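Local coordinates for protein lipoxygenase (Cyanothece sp., PDB 5EK8) that probably catalyses the iron-dependent insertion of molecular oxygen into polyunsaturated fatty acids, acting as a 9R-lipoxygenase, at residues 461-466 / 639-644; 627-632 / 660-665. One frame throughout, in Å; residues are numbered along the deposited sequence.

Interaction 1 of 2, residues 461-466 / 639-644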
ATOM      1  N   GLN A 461      -3.229  19.477   7.802  1.00 56.86           N
ATOM      2  CA  GLN A 461      -2.934  20.898   7.640  1.00 60.33           C
ATOM      3  C   GLN A 461      -1.504  21.097   7.151  1.00 61.90           C
ATOM      4  O   GLN A 461      -1.231  21.992   6.335  1.00 63.36           O
ATOM      5  CB  GLN A 461      -3.169  21.654   8.949  1.00 61.28           C
ATOM      6  CG  GLN A 461      -4.490  22.421   8.984  0.80 64.00           C
ATOM      7  CD  GLN A 461      -5.683  21.566   8.572  1.00 62.16           C
ATOM      8  OE1 GLN A 461      -6.089  20.649   9.291  0.73 65.33           O
ATOM      9  NE2 GLN A 461      -6.246  21.861   7.403  1.00 57.48           N
ATOM     10  N   ILE A 462      -0.594  20.255   7.635  1.00 61.30           N
ATOM     11  CA  ILE A 462       0.775  20.272   7.122  1.00 60.68           C
ATOM     12  C   ILE A 462       0.803  20.010   5.612  1.00 56.45           C
ATOM     13  O   ILE A 462       1.446  20.742   4.851  1.00 51.90           O
ATOM     14  CB  ILE A 462       1.662  19.234   7.827  1.00 63.65           C
ATOM     15  CG1 ILE A 462       1.799  19.570   9.310  1.00 67.48           C
ATOM     16  CG2 ILE A 462       3.036  19.194   7.189  1.00 63.33           C
ATOM     17  CD1 ILE A 462       2.592  18.550  10.081  1.00 66.04           C
ATOM     18  N   LEU A 463       0.090  18.970   5.188  1.00 55.50           N
ATOM     19  CA  LEU A 463      -0.013  18.626   3.772  1.00 54.54           C
ATOM     20  C   LEU A 463      -0.644  19.757   2.968  1.00 55.80           C
ATOM     21  O   LEU A 463      -0.264  20.001   1.831  1.00 56.10           O
ATOM     22  CB  LEU A 463      -0.819  17.338   3.580  1.00 51.27           C
ATOM     23  CG  LEU A 463      -0.221  16.074   4.207  1.00 54.05           C
ATOM     24  CD1 LEU A 463      -0.914  14.835   3.674  1.00 53.46           C
ATOM     25  CD2 LEU A 463       1.286  15.996   3.979  1.00 53.30           C
ATOM     26  N   THR A 464      -1.604  20.450   3.564  1.00 52.32           N
ATOM     27  CA  THR A 464      -2.237  21.577   2.898  1.00 53.29           C
ATOM     28  C   THR A 464      -1.225  22.684   2.627  1.00 58.30           C
ATOM     29  O   THR A 464      -1.096  23.149   1.487  1.00 61.32           O
ATOM     30  CB  THR A 464      -3.389  22.134   3.730  1.00 49.72           C
ATOM     31  OG1 THR A 464      -4.342  21.093   3.973  1.00 52.48           O
ATOM     32  CG2 THR A 464      -4.060  23.275   2.992  1.00 41.53           C
ATOM     33  N   GLU A 465      -0.507  23.093   3.676  1.00 57.10           N
ATOM     34  CA  GLU A 465       0.559  24.087   3.539  1.00 56.90           C
ATOM     35  C   GLU A 465       1.558  23.674   2.463  1.00 54.39           C
ATOM     36  O   GLU A 465       1.891  24.454   1.563  1.00 53.07           O
ATOM     37  CB  GLU A 465       1.295  24.284   4.862  1.00 65.00           C
ATOM     38  CG  GLU A 465       0.478  24.909   5.976  1.00 75.61           C
ATOM     39  CD  GLU A 465       1.290  25.085   7.257  1.00 84.43           C
ATOM     40  OE1 GLU A 465       2.438  25.578   7.174  1.00 85.19           O
ATOM     41  OE2 GLU A 465       0.784  24.719   8.343  1.00 87.07           O
ATOM     42  N   TYR A 466       2.021  22.432   2.565  1.00 53.00           N
ATOM     43  CA  TYR A 466       2.999  21.888   1.632  1.00 53.15           C
ATOM     44  C   TYR A 466       2.523  21.972   0.188  1.00 54.79           C
ATOM     45  O   TYR A 466       3.213  22.533  -0.661  1.00 58.33           O
ATOM     46  CB  TYR A 466       3.322  20.439   1.993  1.00 52.02           C
ATOM     47  CG  TYR A 466       4.102  19.693   0.934  1.00 50.71           C
ATOM     48  CD1 TYR A 466       5.324  20.174   0.467  1.00 50.99           C
ATOM     49  CD2 TYR A 466       3.623  18.499   0.411  1.00 47.43           C
ATOM     50  CE1 TYR A 466       6.039  19.491  -0.501  1.00 49.42           C
ATOM     51  CE2 TYR A 466       4.329  17.809  -0.551  1.00 48.65           C
ATOM     52  CZ  TYR A 466       5.536  18.307  -1.004  1.00 52.06           C
ATOM     53  OH  TYR A 466       6.234  17.606  -1.964  1.00 56.40           O
ATOM     54  N   GLU A 639      12.111  19.157   0.119  1.00 68.34           N
ATOM     55  CA  GLU A 639      12.502  19.752   1.390  1.00 68.07           C
ATOM     56  C   GLU A 639      11.399  20.573   2.046  1.00 65.45           C
ATOM     57  O   GLU A 639      11.391  20.731   3.266  1.00 66.02           O
ATOM     58  CB  GLU A 639      13.749  20.615   1.201  1.00 73.46           C
ATOM     59  CG  GLU A 639      15.036  19.811   1.172  1.00 80.03           C
ATOM     60  CD  GLU A 639      15.334  19.134   2.504  1.00 85.20           C
ATOM     61  OE1 GLU A 639      14.905  19.663   3.554  1.00 86.45           O
ATOM     62  OE2 GLU A 639      15.993  18.072   2.498  1.00 86.49           O
ATOM     63  N   GLU A 640      10.472  21.088   1.244  1.00 64.66           N
ATOM     64  CA  GLU A 640       9.345  21.859   1.770  1.00 67.32           C
ATOM     65  C   GLU A 640       8.491  21.026   2.727  1.00 60.77           C
ATOM     66  O   GLU A 640       8.063  21.507   3.780  1.00 60.04           O
ATOM     67  CB  GLU A 640       8.475  22.394   0.628  1.00 75.80           C
ATOM     68  CG  GLU A 640       9.135  23.466  -0.234  1.00 85.30           C
ATOM     69  CD  GLU A 640      10.085  22.888  -1.263  1.00 92.04           C
ATOM     70  OE1 GLU A 640      10.190  21.648  -1.350  1.00 93.09           O
ATOM     71  OE2 GLU A 640      10.727  23.675  -1.989  1.00 96.19           O
ATOM     72  N   LEU A 641       8.248  19.774   2.349  1.00 54.32           N
ATOM     73  CA  LEU A 641       7.452  18.858   3.157  1.00 52.04           C
ATOM     74  C   LEU A 641       8.186  18.517   4.443  1.00 59.58           C
ATOM     75  O   LEU A 641       7.594  18.478   5.529  1.00 63.65           O
ATOM     76  CB  LEU A 641       7.145  17.584   2.369  1.00 49.11           C
ATOM     77  CG  LEU A 641       6.359  16.489   3.093  1.00 49.21           C
ATOM     78  CD1 LEU A 641       4.963  16.972   3.472  1.00 48.23           C
ATOM     79  CD2 LEU A 641       6.291  15.235   2.231  1.00 48.99           C
ATOM     80  N   ARG A 642       9.484  18.273   4.305  1.00 61.29           N
ATOM     81  CA  ARG A 642      10.335  17.978   5.444  1.00 63.37           C
ATOM     82  C   ARG A 642      10.286  19.110   6.457  1.00 65.69           C
ATOM     83  O   ARG A 642      10.028  18.881   7.633  1.00 67.19           O
ATOM     84  CB  ARG A 642      11.778  17.736   4.996  1.00 66.62           C
ATOM     85  CG  ARG A 642      11.933  16.616   3.980  1.00 68.66           C
ATOM     86  CD  ARG A 642      13.331  16.026   4.019  1.00 69.63           C
ATOM     87  NE  ARG A 642      13.660  15.557   5.361  1.00 72.28           N
ATOM     88  CZ  ARG A 642      14.534  16.147   6.172  1.00 70.35           C
ATOM     89  NH1 ARG A 642      15.185  17.232   5.776  1.00 72.47           N
ATOM     90  NH2 ARG A 642      14.758  15.649   7.380  1.00 64.47           N
ATOM     91  N   THR A 643      10.523  20.334   6.001  1.00 64.66           N
ATOM     92  CA  THR A 643      10.592  21.461   6.922  1.00 66.53           C
ATOM     93  C   THR A 643       9.208  21.772   7.492  1.00 63.32           C
ATOM     94  O   THR A 643       9.089  22.233   8.629  1.00 65.10           O
ATOM     95  CB  THR A 643      11.193  22.717   6.246  1.00 67.78           C
ATOM     96  OG1 THR A 643      11.248  23.790   7.191  1.00 68.68           O
ATOM     97  CG2 THR A 643      10.364  23.145   5.059  1.00 72.37           C
ATOM     98  N   ALA A 644       8.165  21.496   6.715  1.00 60.04           N
ATOM     99  CA  ALA A 644       6.802  21.693   7.196  1.00 57.26           C
ATOM    100  C   ALA A 644       6.496  20.729   8.339  1.00 56.97           C
ATOM    101  O   ALA A 644       5.849  21.096   9.322  1.00 55.49           O
ATOM    102  CB  ALA A 644       5.803  21.512   6.061  1.00 51.46           C
TER
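Y466 and L641 form the centre of a packed helix pair in the lipoxygenase fold, where helix 451-473 runs roughly antiparallel to the short helix 639-647. The axes of the two segments approach to 9.5 Å, with their N-to-C directions 143° apart. The pairing illustrates how an aromatic ring can serve as a flat platform for a neighbouring helix. L641 CB sits above the middle of the Y466 ring, 3.6 Å from its centroid and only 12° off the ring normal, a CH-pi contact over the face. From the same side L641 CD1 reaches the CG-CD2 bond of the ring, lying 3.7 Å from Y466 CD2. L641 can cover so much of this face because its CG is anti to the backbone N (chi1 178°), which carries the branch along the ring instead of off it. E640 approaches differently: its CB lies in the ring plane, at the edge, 3.9 Å from Y466 CD1.

Within the bundle of helices that surrounds lipoxygenase iron, this pair is backed by helix 549-574, the carrier of the iron ligands H570 and N574. L463 and Y466 both rest on I563 of that helix, while M386 of helix 383-391 also touches Y466. Towards the N-terminal end of segment 461-466 the contact is purely aliphatic. L463 points its CB away from the partner helix, yet its CD2 still meets L641 CD1 at 3.8 Å. I462 presents its CG2 methyl to A644 CB, also at 3.8 Å, with 6.2 Å between I462 CA and A644 CA. The carboxylate of E640 turns to K473, and this salt bridge gives helices 451-473 and 639-647 a polar tie beyond their apolar interface.

Interaction 2 of 2, residues 627-632 / 660-665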
ATOM      1  N   GLY A 627      12.496   3.960   5.009  1.00 51.09           N
ATOM      2  CA  GLY A 627      11.751   4.969   4.277  1.00 46.54           C
ATOM      3  C   GLY A 627      10.898   5.837   5.183  1.00 47.34           C
ATOM      4  O   GLY A 627       9.689   5.623   5.313  1.00 45.47           O
ATOM      5  N   LEU A 628      11.539   6.814   5.818  1.00 47.46           N
ATOM      6  CA  LEU A 628      10.863   7.747   6.714  1.00 46.48           C
ATOM      7  C   LEU A 628      11.063   9.179   6.230  1.00 50.68           C
ATOM      8  O   LEU A 628      12.127   9.528   5.715  1.00 51.74           O
ATOM      9  CB  LEU A 628      11.380   7.597   8.147  1.00 48.94           C
ATOM     10  CG  LEU A 628      11.335   6.186   8.738  1.00 50.37           C
ATOM     11  CD1 LEU A 628      12.678   5.818   9.351  1.00 43.57           C
ATOM     12  CD2 LEU A 628      10.220   6.059   9.762  1.00 55.06           C
ATOM     13  N   LEU A 629      10.028  10.000   6.394  1.00 49.60           N
ATOM     14  CA  LEU A 629      10.041  11.377   5.912  1.00 49.22           C
ATOM     15  C   LEU A 629      11.215  12.185   6.460  1.00 51.95           C
ATOM     16  O   LEU A 629      11.949  12.817   5.698  1.00 54.72           O
ATOM     17  CB  LEU A 629       8.726  12.078   6.269  1.00 50.72           C
ATOM     18  CG  LEU A 629       7.480  11.674   5.480  1.00 49.72           C
ATOM     19  CD1 LEU A 629       6.283  12.455   5.975  1.00 51.35           C
ATOM     20  CD2 LEU A 629       7.687  11.895   3.984  1.00 48.61           C
ATOM     21  N   VAL A 630      11.385  12.164   7.780  1.00 50.22           N
ATOM     22  CA  VAL A 630      12.451  12.930   8.419  1.00 52.51           C
ATOM     23  C   VAL A 630      13.823  12.399   8.025  1.00 52.74           C
ATOM     24  O   VAL A 630      14.680  13.157   7.579  1.00 56.20           O
ATOM     25  CB  VAL A 630      12.334  12.913   9.960  1.00 52.82           C
ATOM     26  CG1 VAL A 630      13.473  13.711  10.585  1.00 48.08           C
ATOM     27  CG2 VAL A 630      10.988  13.471  10.396  1.00 52.21           C
ATOM     28  N   LYS A 631      14.021  11.094   8.187  1.00 49.88           N
ATOM     29  CA  LYS A 631      15.303  10.469   7.875  1.00 52.19           C
ATOM     30  C   LYS A 631      15.675  10.640   6.403  1.00 52.64           C
ATOM     31  O   LYS A 631      16.853  10.797   6.073  1.00 51.63           O
ATOM     32  CB  LYS A 631      15.276   8.983   8.239  1.00 56.16           C
ATOM     33  CG  LYS A 631      16.657   8.333   8.304  1.00 62.16           C
ATOM     34  CD  LYS A 631      16.575   6.916   8.855  1.00 66.57           C
ATOM     35  CE  LYS A 631      17.953   6.330   9.106  1.00 71.89           C
ATOM     36  NZ  LYS A 631      18.776   6.266   7.865  1.00 76.39           N
ATOM     37  N   ASN A 632      14.661  10.614   5.536  1.00 52.43           N
ATOM     38  CA  ASN A 632      14.826  10.800   4.093  1.00 49.72           C
ATOM     39  C   ASN A 632      15.972   9.985   3.502  1.00 47.52           C
ATOM     40  O   ASN A 632      16.787  10.509   2.747  1.00 50.46           O
ATOM     41  CB  ASN A 632      15.032  12.285   3.770  1.00 51.70           C
ATOM     42  CG  ASN A 632      14.814  12.601   2.296  1.00 56.13           C
ATOM     43  OD1 ASN A 632      14.160  11.846   1.573  1.00 61.60           O
ATOM     44  ND2 ASN A 632      15.367  13.722   1.845  1.00 53.56           N
ATOM     45  N   GLY A 660       9.485  11.439  13.286  1.00 52.45           N
ATOM     46  CA  GLY A 660      10.543  10.637  12.701  1.00 52.78           C
ATOM     47  C   GLY A 660      10.106   9.207  12.451  1.00 55.67           C
ATOM     48  O   GLY A 660      10.804   8.450  11.782  1.00 57.10           O
ATOM     49  N   ASN A 661       8.946   8.839  12.989  1.00 56.78           N
ATOM     50  CA  ASN A 661       8.398   7.503  12.786  1.00 56.68           C
ATOM     51  C   ASN A 661       7.365   7.465  11.664  1.00 55.06           C
ATOM     52  O   ASN A 661       6.749   6.430  11.410  1.00 54.73           O
ATOM     53  CB  ASN A 661       7.778   6.980  14.082  1.00 61.41           C
ATOM     54  CG  ASN A 661       8.800   6.319  14.991  1.00 68.58           C
ATOM     55  OD1 ASN A 661       9.736   5.668  14.525  1.00 69.28           O
ATOM     56  ND2 ASN A 661       8.623   6.483  16.296  1.00 74.84           N
ATOM     57  N   ILE A 662       7.185   8.597  10.994  1.00 51.21           N
ATOM     58  CA  ILE A 662       6.260   8.683   9.873  1.00 48.93           C
ATOM     59  C   ILE A 662       6.927   8.220   8.584  1.00 47.40           C
ATOM     60  O   ILE A 662       7.893   8.831   8.122  1.00 46.62           O
ATOM     61  CB  ILE A 662       5.734  10.117   9.686  1.00 49.61           C
ATOM     62  CG1 ILE A 662       4.986  10.571  10.941  1.00 47.32           C
ATOM     63  CG2 ILE A 662       4.830  10.193   8.469  1.00 49.97           C
ATOM     64  CD1 ILE A 662       4.529  12.011  10.903  1.00 44.69           C
ATOM     65  N   ARG A 663       6.402   7.147   8.001  1.00 48.20           N
ATOM     66  CA  ARG A 663       6.986   6.569   6.793  1.00 45.67           C
ATOM     67  C   ARG A 663       6.728   7.435   5.566  1.00 41.99           C
ATOM     68  O   ARG A 663       5.728   8.141   5.493  1.00 42.36           O
ATOM     69  CB  ARG A 663       6.440   5.159   6.556  1.00 43.21           C
ATOM     70  CG  ARG A 663       6.798   4.145   7.635  1.00 39.74           C
ATOM     71  CD  ARG A 663       6.176   2.800   7.314  1.00 40.11           C
ATOM     72  NE  ARG A 663       6.604   1.733   8.212  1.00 39.07           N
ATOM     73  CZ  ARG A 663       7.602   0.891   7.959  1.00 42.16           C
ATOM     74  NH1 ARG A 663       8.303   1.001   6.836  1.00 35.09           N
ATOM     75  NH2 ARG A 663       7.905  -0.052   8.843  1.00 46.64           N
ATOM     76  N   THR A 664       7.646   7.374   4.607  1.00 43.79           N
ATOM     77  CA  THR A 664       7.554   8.153   3.376  1.00 47.72           C
ATOM     78  C   THR A 664       6.620   7.480   2.374  1.00 53.57           C
ATOM     79  O   THR A 664       5.908   8.141   1.611  1.00 53.75           O
ATOM     80  CB  THR A 664       8.950   8.339   2.723  1.00 58.38           C
ATOM     81  OG1 THR A 664       9.807   9.075   3.602  1.00 58.98           O
ATOM     82  CG2 THR A 664       8.844   9.078   1.402  1.00 56.63           C
ATOM     83  N   LEU A 665       6.613   6.154   2.396  1.00 51.39           N
ATOM     84  CA  LEU A 665       5.960   5.384   1.351  1.00 46.85           C
ATOM     85  C   LEU A 665       5.387   4.076   1.875  1.00 43.12           C
ATOM     86  O   LEU A 665       5.447   3.782   3.071  1.00 39.21           O
ATOM     87  CB  LEU A 665       6.950   5.096   0.217  1.00 42.41           C
ATOM     88  CG  LEU A 665       7.976   3.969   0.420  1.00 37.15           C
ATOM     89  CD1 LEU A 665       8.826   3.785  -0.826  1.00 38.30           C
ATOM     90  CD2 LEU A 665       8.872   4.198   1.632  1.00 32.21           C
TER
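L628 and R663 face each other as a single antiparallel bridge, a non-hydrogen-bonded pair flanked by two backbone bonds, with the end-to-end directions of the touching parts 140° apart. T664 N donates to G627 O over 2.8 Å, approaching 46° out of the carbonyl plane, whereas L629 N meets I662 O at 3.0 Å nearly in line with the C=O bond. G627 has a positive phi, and with the psi that goes with it a side chain would be pressed against the preceding carbonyl oxygen.

L629 forks over segment 660-665: CD1 packs on I662 CG2 at 3.7 Å, while CD2 lies beside T664, 3.8 Å from its CA. With CG anti to the carbonyl carbon (chi1 -73°), CG faces R663 O while the methyls diverge to I662 and T664, and L641 and L645 of helix 639-647 also touch this leucine. An alanine here would lose both methyls and is likely to leave I662 CG2 and T664 without this apolar contact. V630 sets CG2 against the bare CA of G660, 3.7 Å away, and the CD2 methyl of L628 rests against G660 O and the carbonyl carbon of N661.

R663 extends from the bridge towards D575, with which its NE forms a salt bridge, and its NH2 bonds to I624 O. The side chain of R663 passes about 4 Å from that of H570. The bridge pins the C-terminal tail, characteristic of lipoxygenases and ending here in the iron ligand I668, to the loop that precedes helix 639-647.

How the interactions relate
The centres of interactions 1 and 2 lie 13 Å apart, and their segments alternate along the chain, so that helix 639-647 falls within the loop closed by 627-632 and 660-665. R642 joins them directly: its NH2 probably bonds to V630 O at 2.5 Å and its NE to L629 O at 3.2 Å. L641, whose other branch faces segment 461-466, places CD2 4.0 Å from L629 CD2. H390 is a further shared neighbour, which touches L641 and donates a hydrogen bond from ND1 to T664 O. Interaction 2 is nearer the iron; from interaction 1, the L463 side chain is about 12 Å from that of the ligand H570.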